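Local coordinates for ferripyochelin binding protein (Pyrococcus horikoshii, PDB 1V3W) that is probably a zinc-dependent gamma-class carbonic anhydrase, interconverting carbon dioxide and bicarbonate, and also binds calcium, at residues V29-K34 and A41-D46. Residues are numbered along the deposited sequence; the frame is centred on the assembly and turned at random.
Sequences VVLEEK and AVLRGD
V29 packs on L43 and the backbone of G45, and L31 on L43, in an apolar contact between two faces of a beta-helix, inside its core. The evidence for packing between sheets, not pairing within one, is that no hydrogen bond crosses, the axes of strands 29-31 and 42-45 come no closer than 8.2 Å, and their directions differ by 131°. Branch CD2 of L43 is the shared point: it lies 3.8 Å from L31 CD2 and 3.9 Å from V29 CG1. The V29 and L43 side chains cross at about a right angle, those of L31 and L43 at a slant. With V29 CG1 anti to the backbone N (chi1 178°), CG2 is left to face the other strand's backbone, 3.8 Å from L43 O and 3.9 Å from G45 N. V37, on strand 36-37 of the third face, touches both leucines. R44 leaves the backbone away from 29-34, and its NH1 forms a salt bridge with D46 OD2 (2.8 Å), which lies in the guanidinium plane, while its NH2 forms one with D60 of a second subunit. D46 OD1 accepts a bond from the zinc ligand H65. Such inward aliphatic packing typifies the left-handed beta-helix of hexapeptide-repeat proteins, including gamma-class carbonic anhydrases.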
ATOM      1  N   VAL A  29      16.052   3.694 -13.370  1.00  8.57           N
ATOM      2  CA  VAL A  29      14.651   3.706 -13.751  1.00  7.29           C
ATOM      3  C   VAL A  29      14.503   4.473 -15.052  1.00  8.79           C
ATOM      4  O   VAL A  29      15.082   5.548 -15.218  1.00 11.76           O
ATOM      5  CB  VAL A  29      13.783   4.393 -12.672  1.00  7.58           C
ATOM      6  CG1 VAL A  29      12.327   4.439 -13.121  1.00 10.71           C
ATOM      7  CG2 VAL A  29      13.909   3.649 -11.356  1.00  8.77           C
ATOM      8  N   VAL A  30      13.743   3.906 -15.983  1.00  6.66           N
ATOM      9  CA  VAL A  30      13.498   4.551 -17.263  1.00  7.98           C
ATOM     10  C   VAL A  30      11.998   4.783 -17.398  1.00  7.20           C
ATOM     11  O   VAL A  30      11.209   3.846 -17.275  1.00  8.57           O
ATOM     12  CB  VAL A  30      13.968   3.676 -18.449  1.00  7.81           C
ATOM     13  CG1 VAL A  30      13.668   4.386 -19.760  1.00 10.60           C
ATOM     14  CG2 VAL A  30      15.457   3.378 -18.329  1.00 11.71           C
ATOM     15  N   LEU A  31      11.603   6.031 -17.625  1.00  6.79           N
ATOM     16  CA  LEU A  31      10.192   6.368 -17.798  1.00  7.02           C
ATOM     17  C   LEU A  31      10.065   6.987 -19.188  1.00  7.72           C
ATOM     18  O   LEU A  31      10.550   8.094 -19.425  1.00  7.93           O
ATOM     19  CB  LEU A  31       9.755   7.376 -16.717  1.00  8.51           C
ATOM     20  CG  LEU A  31       9.902   6.937 -15.251  1.00  6.61           C
ATOM     21  CD1 LEU A  31       9.458   8.057 -14.316  1.00 10.36           C
ATOM     22  CD2 LEU A  31       9.079   5.683 -15.009  1.00  8.57           C
ATOM     23  N   GLU A  32       9.365   6.304 -20.099  0.50  6.47           N
ATOM     24  CA  GLU A  32       9.210   6.837 -21.448  0.50  6.12           C
ATOM     25  C   GLU A  32       8.180   7.932 -21.567  0.50  5.56           C
ATOM     26  O   GLU A  32       7.589   8.407 -20.587  0.50  2.41           O
ATOM     27  CB  GLU A  32       8.838   5.730 -22.454  0.50  6.42           C
ATOM     28  CG  GLU A  32       9.987   5.267 -23.374  0.50 14.44           C
ATOM     29  CD  GLU A  32      10.199   6.130 -24.627  0.50 19.22           C
ATOM     30  OE1 GLU A  32       9.783   7.308 -24.647  0.50  7.97           O
ATOM     31  OE2 GLU A  32      10.806   5.620 -25.595  0.50 25.68           O
ATOM     32  N   GLU A  33       8.000   8.345 -22.811  1.00  8.03           N
ATOM     33  CA  GLU A  33       7.010   9.356 -23.144  1.00  8.88           C
ATOM     34  C   GLU A  33       5.585   9.087 -22.672  1.00  7.43           C
ATOM     35  O   GLU A  33       5.086   7.968 -22.772  1.00  8.77           O
ATOM     36  CB  GLU A  33       7.053   9.560 -24.663  1.00  9.64           C
ATOM     37  CG  GLU A  33       5.978  10.430 -25.272  1.00 12.90           C
ATOM     38  CD  GLU A  33       6.232  10.666 -26.751  1.00 18.45           C
ATOM     39  OE1 GLU A  33       6.949   9.848 -27.369  1.00 16.32           O
ATOM     40  OE2 GLU A  33       5.713  11.662 -27.294  1.00 21.38           O
ATOM     41  N   LYS A  34       4.959  10.137 -22.142  1.00  9.16           N
ATOM     42  CA  LYS A  34       3.585  10.101 -21.660  1.00  7.81           C
ATOM     43  C   LYS A  34       3.292   9.118 -20.534  1.00  9.02           C
ATOM     44  O   LYS A  34       2.156   8.672 -20.365  1.00  8.63           O
ATOM     45  CB  LYS A  34       2.633   9.870 -22.840  1.00 10.64           C
ATOM     46  CG  LYS A  34       2.634  11.034 -23.827  1.00 12.52           C
ATOM     47  CD  LYS A  34       1.780  10.751 -25.051  1.00 18.04           C
ATOM     48  CE  LYS A  34       1.740  11.957 -25.981  1.00 22.90           C
ATOM     49  NZ  LYS A  34       3.096  12.336 -26.462  1.00 36.71           N
ATOM     50  N   ALA A  41       3.919   6.609  -4.952  1.00  6.32           N
ATOM     51  CA  ALA A  41       4.380   5.448  -5.702  1.00  9.90           C
ATOM     52  C   ALA A  41       5.896   5.402  -5.525  1.00  9.81           C
ATOM     53  O   ALA A  41       6.539   6.446  -5.405  1.00 11.75           O
ATOM     54  CB  ALA A  41       4.027   5.592  -7.173  1.00  8.93           C
ATOM     55  N   VAL A  42       6.462   4.202  -5.500  1.00  6.27           N
ATOM     56  CA  VAL A  42       7.901   4.043  -5.337  1.00  6.48           C
ATOM     57  C   VAL A  42       8.486   3.135  -6.409  1.00  5.69           C
ATOM     58  O   VAL A  42       8.062   1.991  -6.557  1.00  7.01           O
ATOM     59  CB  VAL A  42       8.258   3.433  -3.951  1.00  4.18           C
ATOM     60  CG1 VAL A  42       9.771   3.275  -3.826  1.00  7.51           C
ATOM     61  CG2 VAL A  42       7.722   4.322  -2.831  1.00  7.70           C
ATOM     62  N   LEU A  43       9.439   3.664  -7.170  1.00  5.98           N
ATOM     63  CA  LEU A  43      10.127   2.890  -8.199  1.00  5.89           C
ATOM     64  C   LEU A  43      11.581   2.871  -7.735  1.00  7.30           C
ATOM     65  O   LEU A  43      12.324   3.832  -7.933  1.00  6.97           O
ATOM     66  CB  LEU A  43      10.003   3.551  -9.580  1.00  7.27           C
ATOM     67  CG  LEU A  43       8.624   3.471 -10.246  1.00  9.59           C
ATOM     68  CD1 LEU A  43       7.636   4.347  -9.494  1.00 16.22           C
ATOM     69  CD2 LEU A  43       8.724   3.919 -11.692  1.00 13.14           C
ATOM     70  N   ARG A  44      11.974   1.776  -7.092  1.00  7.79           N
ATOM     71  CA  ARG A  44      13.325   1.655  -6.561  1.00  6.31           C
ATOM     72  C   ARG A  44      14.244   0.844  -7.468  1.00  6.64           C
ATOM     73  O   ARG A  44      14.242  -0.383  -7.444  1.00  7.81           O
ATOM     74  CB  ARG A  44      13.264   1.049  -5.150  1.00  6.90           C
ATOM     75  CG  ARG A  44      14.603   0.979  -4.422  1.00  7.17           C
ATOM     76  CD  ARG A  44      14.436   1.169  -2.904  1.00  6.75           C
ATOM     77  NE  ARG A  44      13.555   0.179  -2.285  1.00  6.65           N
ATOM     78  CZ  ARG A  44      13.948  -1.014  -1.845  1.00  6.25           C
ATOM     79  NH1 ARG A  44      15.218  -1.384  -1.949  1.00  7.11           N
ATOM     80  NH2 ARG A  44      13.068  -1.837  -1.289  1.00  6.57           N
ATOM     81  N   GLY A  45      15.028   1.551  -8.278  1.00  7.65           N
ATOM     82  CA  GLY A  45      15.948   0.893  -9.192  1.00  8.42           C
ATOM     83  C   GLY A  45      17.342   0.769  -8.607  1.00  8.00           C
ATOM     84  O   GLY A  45      18.308   1.270  -9.188  1.00  9.90           O
ATOM     85  N   ASP A  46      17.451   0.098  -7.463  1.00  6.37           N
ATOM     86  CA  ASP A  46      18.743  -0.065  -6.800  1.00  5.93           C
ATOM     87  C   ASP A  46      19.424  -1.418  -7.002  1.00 10.04           C
ATOM     88  O   ASP A  46      20.533  -1.634  -6.510  1.00 10.29           O
ATOM     89  CB  ASP A  46      18.621   0.251  -5.301  1.00  6.54           C
ATOM     90  CG  ASP A  46      17.564  -0.585  -4.596  1.00  7.32           C
ATOM     91  OD1 ASP A  46      16.958  -1.473  -5.234  1.00  7.32           O
ATOM     92  OD2 ASP A  46      17.342  -0.345  -3.388  1.00  7.65           O
TER